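Local coordinates for Peptidase_M23 domain-containing protein (Enterococcus faecalis, PDB 6SMK) that probably cleaves peptide bonds of bacterial cell-wall peptidoglycan as the zinc-dependent M23 catalytic domain of a prophage-encoded D,L-endopeptidase, at residues V50-V64 / W73-M86. The protein carries 1 engineered substitution. Residues are numbered along the deposited sequence; the frame is centred on the assembly and turned at random.
Sequences VDWVQSSSIGLGEHV and WAMYGHMSRIRAKM
Val64 and Tyr76 face each other as an antiparallel hydrogen-bonded pair: Val64 N gives to Tyr76 O at 3.1 Å, and Tyr76 N returns the bond to Val64 O at 2.9 Å. The next bonds go to carbonyls of Leu60 and Glu62. Leu60 O takes His78 N at 2.8 Å, while Met79 N reaches Glu62 O in the carbonyl plane, on a lone pair, at 2.9 Å. Strands 63-69 and 72-82 form a hairpin of the antiparallel sheet of the M23 peptidase domain, and its His78 end reaches the zinc site. There the His78 ring stands beside the metal ligand His111, its ND1 bonded to Ser102 O. On strand 48-54, which pairs with 63-69, a classic beta bulge sets Asp51 and Trp52 both against Gly65. Asp51 OD2 uses its syn lone pair for Trp73 NE1 (2.7 Å, 164° at the hydrogen), with carboxylate and indole nearly coplanar. Ser55 OG donates a hydrogen bond to Glu62 OE1, approaching from over the flat of the carboxylate, and His63 ND1 gives to Gly61 O at 2.7 Å. Bent at chi2 (-67°) and chi3 (-57°), Met75 brings its methyl CE to Trp52 CD1, an apolar contact of 3.5 Å. On the sheet face that carries Val64 and Tyr76, Val64 CG1 meets Ile82 CG2 at 3.6 Å. Val53 CG1 packs on Ile82 CD1, the two side chains running alongside each other in opposite senses, and Val50 CG2 rests on Ala84 CB.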
loop_
_atom_site.group_PDB
_atom_site.type_symbol
_atom_site.label_atom_id
_atom_site.label_comp_id
_atom_site.label_asym_id
_atom_site.label_seq_id
_atom_site.Cartn_x
_atom_site.Cartn_y
_atom_site.Cartn_z
ATOM N N VAL A 50 -13.021 -1.195 3.387
ATOM C CA VAL A 50 -12.177 -2.357 3.125
ATOM C C VAL A 50 -12.977 -3.326 2.268
ATOM O O VAL A 50 -13.978 -3.885 2.721
ATOM C CB VAL A 50 -11.720 -3.028 4.422
ATOM C CG1 VAL A 50 -11.157 -4.420 4.116
ATOM C CG2 VAL A 50 -10.698 -2.152 5.142
ATOM N N ASP A 51 -12.546 -3.518 1.021
ATOM C CA ASP A 51 -13.225 -4.445 0.126
ATOM C C ASP A 51 -12.249 -5.397 -0.551
ATOM O O ASP A 51 -12.567 -5.953 -1.608
ATOM C CB ASP A 51 -14.055 -3.700 -0.925
ATOM C CG ASP A 51 -13.209 -2.886 -1.880
ATOM O OD1 ASP A 51 -12.009 -2.674 -1.606
ATOM O OD2 ASP A 51 -13.758 -2.460 -2.919
ATOM N N TRP A 52 -11.085 -5.621 0.050
ATOM C CA TRP A 52 -10.090 -6.506 -0.546
ATOM C C TRP A 52 -9.097 -6.903 0.534
ATOM O O TRP A 52 -8.356 -6.049 1.028
ATOM C CB TRP A 52 -9.385 -5.816 -1.699
ATOM C CG TRP A 52 -8.345 -6.638 -2.344
ATOM C CD1 TRP A 52 -7.054 -6.818 -1.929
ATOM C CD2 TRP A 52 -8.487 -7.386 -3.543
ATOM N NE1 TRP A 52 -6.388 -7.645 -2.800
ATOM C CE2 TRP A 52 -7.248 -8.006 -3.802
ATOM C CE3 TRP A 52 -9.545 -7.595 -4.431
ATOM C CZ2 TRP A 52 -7.040 -8.818 -4.908
ATOM C CZ3 TRP A 52 -9.333 -8.399 -5.536
ATOM C CH2 TRP A 52 -8.092 -9.001 -5.763
ATOM N N VAL A 53 -9.079 -8.181 0.893
ATOM C CA VAL A 53 -8.095 -8.705 1.828
ATOM C C VAL A 53 -7.535 -9.990 1.250
ATOM O O VAL A 53 -8.290 -10.831 0.749
ATOM C CB VAL A 53 -8.690 -8.949 3.224
ATOM C CG1 VAL A 53 -7.619 -9.465 4.142
ATOM C CG2 VAL A 53 -9.300 -7.658 3.767
ATOM N N GLN A 54 -6.213 -10.128 1.297
ATOM C CA GLN A 54 -5.557 -11.273 0.692
ATOM C C GLN A 54 -4.324 -11.660 1.498
ATOM O O GLN A 54 -3.550 -10.797 1.937
ATOM C CB GLN A 54 -5.185 -10.988 -0.767
ATOM C CG GLN A 54 -4.230 -12.003 -1.354
ATOM C CD GLN A 54 -4.193 -11.937 -2.852
ATOM O OE1 GLN A 54 -5.239 -11.965 -3.501
ATOM N NE2 GLN A 54 -2.987 -11.855 -3.421
ATOM N N SER A 55 -4.173 -12.967 1.707
ATOM C CA SER A 55 -2.956 -13.561 2.240
ATOM C C SER A 55 -2.387 -14.498 1.191
ATOM O O SER A 55 -3.055 -15.454 0.776
ATOM C CB SER A 55 -3.193 -14.306 3.562
ATOM O OG SER A 55 -3.912 -13.518 4.499
ATOM N N SER A 56 -1.169 -14.198 0.746
ATOM C CA SER A 56 -0.447 -15.031 -0.197
ATOM C C SER A 56 1.031 -14.875 0.091
ATOM O O SER A 56 1.443 -14.038 0.895
ATOM C CB SER A 56 -0.760 -14.658 -1.650
ATOM O OG SER A 56 -0.507 -13.283 -1.889
ATOM N N SER A 57 1.833 -15.710 -0.564
ATOM C CA SER A 57 3.279 -15.581 -0.510
ATOM C C SER A 57 3.841 -14.988 -1.791
ATOM O O SER A 57 5.012 -15.197 -2.108
ATOM C CB SER A 57 3.901 -16.938 -0.211
ATOM O OG SER A 57 3.129 -17.955 -0.809
ATOM N N ILE A 58 3.034 -14.212 -2.504
ATOM C CA ILE A 58 3.320 -13.778 -3.861
ATOM C C ILE A 58 3.117 -12.272 -3.952
ATOM O O ILE A 58 2.167 -11.728 -3.374
ATOM C CB ILE A 58 2.420 -14.531 -4.860
ATOM C CG1 ILE A 58 2.896 -15.975 -4.981
ATOM C CG2 ILE A 58 2.383 -13.843 -6.213
ATOM C CD1 ILE A 58 2.246 -16.713 -6.111
ATOM N N GLY A 59 4.021 -11.603 -4.673
ATOM C CA GLY A 59 3.956 -10.165 -4.854
ATOM C C GLY A 59 3.683 -9.434 -3.560
ATOM O O GLY A 59 4.477 -9.512 -2.618
ATOM N N LEU A 60 2.538 -8.761 -3.473
ATOM C CA LEU A 60 2.248 -7.976 -2.275
ATOM C C LEU A 60 1.975 -8.830 -1.044
ATOM O O LEU A 60 1.864 -8.269 0.054
ATOM C CB LEU A 60 1.053 -7.055 -2.509
ATOM C CG LEU A 60 1.223 -5.984 -3.576
ATOM C CD1 LEU A 60 0.039 -5.040 -3.546
ATOM C CD2 LEU A 60 2.531 -5.262 -3.357
ATOM N N GLY A 61 1.854 -10.151 -1.197
ATOM C CA GLY A 61 1.712 -11.009 -0.031
ATOM C C GLY A 61 0.483 -10.645 0.774
ATOM O O GLY A 61 -0.631 -10.573 0.242
ATOM N N GLU A 62 0.678 -10.402 2.072
ATOM C CA GLU A 62 -0.422 -10.018 2.953
ATOM C C GLU A 62 -0.753 -8.557 2.709
ATOM O O GLU A 62 0.059 -7.679 3.018
ATOM C CB GLU A 62 -0.046 -10.242 4.411
ATOM C CG GLU A 62 0.643 -11.547 4.668
ATOM C CD GLU A 62 -0.314 -12.646 5.046
ATOM O OE1 GLU A 62 -1.372 -12.348 5.650
ATOM O OE2 GLU A 62 -0.008 -13.815 4.719
ATOM N N HIS A 63 -1.937 -8.285 2.159
ATOM C CA HIS A 63 -2.269 -6.907 1.826
ATOM C C HIS A 63 -3.769 -6.679 1.882
ATOM O O HIS A 63 -4.567 -7.617 1.801
ATOM C CB HIS A 63 -1.729 -6.503 0.450
ATOM C CG HIS A 63 -2.296 -7.279 -0.695
ATOM N ND1 HIS A 63 -2.107 -8.635 -0.845
ATOM C CD2 HIS A 63 -3.008 -6.877 -1.776
ATOM C CE1 HIS A 63 -2.701 -9.039 -1.954
ATOM N NE2 HIS A 63 -3.253 -7.991 -2.540
ATOM N N VAL A 64 -4.134 -5.400 2.034
ATOM C CA VAL A 64 -5.521 -4.961 2.014
ATOM C C VAL A 64 -5.705 -3.896 0.946
ATOM O O VAL A 64 -4.804 -3.100 0.666
ATOM C CB VAL A 64 -5.988 -4.410 3.377
ATOM C CG1 VAL A 64 -5.683 -5.395 4.472
ATOM C CG2 VAL A 64 -5.341 -3.112 3.655
ATOM N N TRP A 73 -8.607 2.771 -5.334
ATOM C CA TRP A 73 -8.366 1.854 -4.230
ATOM C C TRP A 73 -6.927 2.018 -3.774
ATOM O O TRP A 73 -6.009 2.018 -4.603
ATOM C CB TRP A 73 -8.620 0.405 -4.645
ATOM C CG TRP A 73 -10.070 0.063 -4.746
ATOM C CD1 TRP A 73 -10.798 -0.689 -3.871
ATOM C CD2 TRP A 73 -10.973 0.457 -5.785
ATOM N NE1 TRP A 73 -12.103 -0.786 -4.300
ATOM C CE2 TRP A 73 -12.233 -0.085 -5.470
ATOM C CE3 TRP A 73 -10.841 1.220 -6.951
ATOM C CZ2 TRP A 73 -13.350 0.121 -6.271
ATOM C CZ3 TRP A 73 -11.954 1.422 -7.743
ATOM C CH2 TRP A 73 -13.188 0.870 -7.404
ATOM N N ALA A 74 -6.735 2.167 -2.467
ATOM C CA ALA A 74 -5.409 2.203 -1.867
ATOM C C ALA A 74 -5.065 0.814 -1.340
ATOM O O ALA A 74 -5.841 0.222 -0.585
ATOM C CB ALA A 74 -5.343 3.237 -0.741
ATOM N N MET A 75 -3.909 0.297 -1.745
ATOM C CA MET A 75 -3.448 -1.025 -1.344
ATOM C C MET A 75 -2.257 -0.890 -0.404
ATOM O O MET A 75 -1.331 -0.120 -0.678
ATOM C CB MET A 75 -3.061 -1.852 -2.565
ATOM C CG MET A 75 -3.945 -1.636 -3.782
ATOM S SD MET A 75 -5.614 -2.252 -3.502
ATOM C CE MET A 75 -5.311 -3.973 -3.092
ATOM N N TYR A 76 -2.280 -1.634 0.699
ATOM C CA TYR A 76 -1.192 -1.650 1.668
ATOM C C TYR A 76 -0.677 -3.078 1.763
ATOM O O TYR A 76 -1.406 -3.966 2.219
ATOM C CB TYR A 76 -1.657 -1.170 3.046
ATOM C CG TYR A 76 -2.340 0.177 3.101
ATOM C CD1 TYR A 76 -3.630 0.353 2.611
ATOM C CD2 TYR A 76 -1.710 1.264 3.678
ATOM C CE1 TYR A 76 -4.252 1.582 2.678
ATOM C CE2 TYR A 76 -2.320 2.486 3.746
ATOM C CZ TYR A 76 -3.587 2.642 3.253
ATOM O OH TYR A 76 -4.184 3.876 3.335
ATOM N N GLY A 77 0.582 -3.295 1.369
ATOM C CA GLY A 77 1.104 -4.625 1.152
ATOM C C GLY A 77 2.293 -5.012 2.019
ATOM O O GLY A 77 2.818 -4.219 2.805
ATOM N N HIS A 78 2.712 -6.274 1.839
ATOM C CA HIS A 78 3.858 -6.868 2.542
ATOM C C HIS A 78 3.653 -6.840 4.055
ATOM O O HIS A 78 4.572 -6.549 4.814
ATOM C CB HIS A 78 5.172 -6.156 2.185
ATOM C CG HIS A 78 5.466 -6.068 0.720
ATOM N ND1 HIS A 78 5.457 -7.166 -0.112
ATOM C CD2 HIS A 78 5.808 -5.011 -0.058
ATOM C CE1 HIS A 78 5.775 -6.790 -1.341
ATOM N NE2 HIS A 78 5.991 -5.486 -1.337
ATOM N N MET A 79 2.435 -7.102 4.506
ATOM C CA MET A 79 2.155 -7.037 5.934
ATOM C C MET A 79 2.616 -8.307 6.622
ATOM O O MET A 79 2.615 -9.389 6.032
ATOM C CB MET A 79 0.662 -6.859 6.198
ATOM C CG MET A 79 0.110 -5.557 5.692
ATOM S SD MET A 79 -1.607 -5.355 6.140
ATOM C CE MET A 79 -1.905 -3.751 5.449
ATOM N N SER A 80 3.007 -8.176 7.884
ATOM C CA SER A 80 3.265 -9.374 8.668
ATOM C C SER A 80 2.030 -9.834 9.416
ATOM O O SER A 80 1.961 -10.994 9.829
ATOM C CB SER A 80 4.407 -9.148 9.656
ATOM O OG SER A 80 4.050 -8.194 10.632
ATOM N N ARG A 81 1.061 -8.948 9.595
ATOM C CA ARG A 81 -0.226 -9.295 10.173
ATOM C C ARG A 81 -1.260 -8.334 9.611
ATOM O O ARG A 81 -1.023 -7.123 9.561
ATOM C CB ARG A 81 -0.209 -9.217 11.701
ATOM C CG ARG A 81 -1.544 -9.599 12.312
ATOM C CD ARG A 81 -1.599 -9.323 13.799
ATOM N NE ARG A 81 -2.833 -9.821 14.396
ATOM C CZ ARG A 81 -3.070 -9.839 15.703
ATOM N NH1 ARG A 81 -2.157 -9.389 16.557
ATOM N NH2 ARG A 81 -4.221 -10.311 16.157
ATOM N N ILE A 82 -2.393 -8.875 9.184
ATOM C CA ILE A 82 -3.512 -8.057 8.751
ATOM C C ILE A 82 -4.427 -7.801 9.936
ATOM O O ILE A 82 -4.715 -8.715 10.719
ATOM C CB ILE A 82 -4.274 -8.731 7.611
ATOM C CG1 ILE A 82 -3.307 -9.127 6.500
ATOM C CG2 ILE A 82 -5.344 -7.784 7.108
ATOM C CD1 ILE A 82 -3.985 -9.646 5.236
ATOM N N ARG A 83 -4.882 -6.557 10.074
ATOM C CA ARG A 83 -5.733 -6.174 11.186
ATOM C C ARG A 83 -7.080 -5.616 10.757
ATOM O O ARG A 83 -7.931 -5.377 11.620
ATOM C CB ARG A 83 -5.017 -5.152 12.084
ATOM C CG ARG A 83 -3.779 -5.699 12.787
ATOM C CD ARG A 83 -3.317 -4.790 13.919
ATOM N NE ARG A 83 -2.165 -5.342 14.622
ATOM C CZ ARG A 83 -2.257 -6.193 15.635
ATOM N NH1 ARG A 83 -3.450 -6.574 16.077
ATOM N NH2 ARG A 83 -1.158 -6.659 16.207
ATOM N N ALA A 84 -7.302 -5.397 9.467
ATOM C CA ALA A 84 -8.625 -5.034 8.978
ATOM C C ALA A 84 -9.350 -6.274 8.484
ATOM O O ALA A 84 -8.736 -7.197 7.942
ATOM C CB ALA A 84 -8.546 -4.008 7.851
ATOM N N LYS A 85 -10.656 -6.303 8.708
ATOM C CA LYS A 85 -11.518 -7.355 8.202
ATOM C C LYS A 85 -12.338 -6.783 7.055
ATOM O O LYS A 85 -12.553 -5.573 6.954
ATOM C CB LYS A 85 -12.437 -7.931 9.300
ATOM C CG LYS A 85 -11.910 -7.908 10.751
ATOM C CD LYS A 85 -10.477 -8.496 10.907
ATOM C CE LYS A 85 -9.759 -7.989 12.180
ATOM N NZ LYS A 85 -8.593 -8.823 12.618
ATOM N N MET A 86 -12.783 -7.646 6.163
ATOM C CA MET A 86 -13.527 -7.109 5.042
ATOM C C MET A 86 -14.878 -6.559 5.477
ATOM O O MET A 86 -15.575 -7.143 6.311
ATOM C CB MET A 86 -13.734 -8.140 3.960
ATOM C CG MET A 86 -14.042 -7.379 2.735
ATOM S SD MET A 86 -14.864 -8.379 1.615
ATOM C CE MET A 86 -14.124 -7.809 0.138
#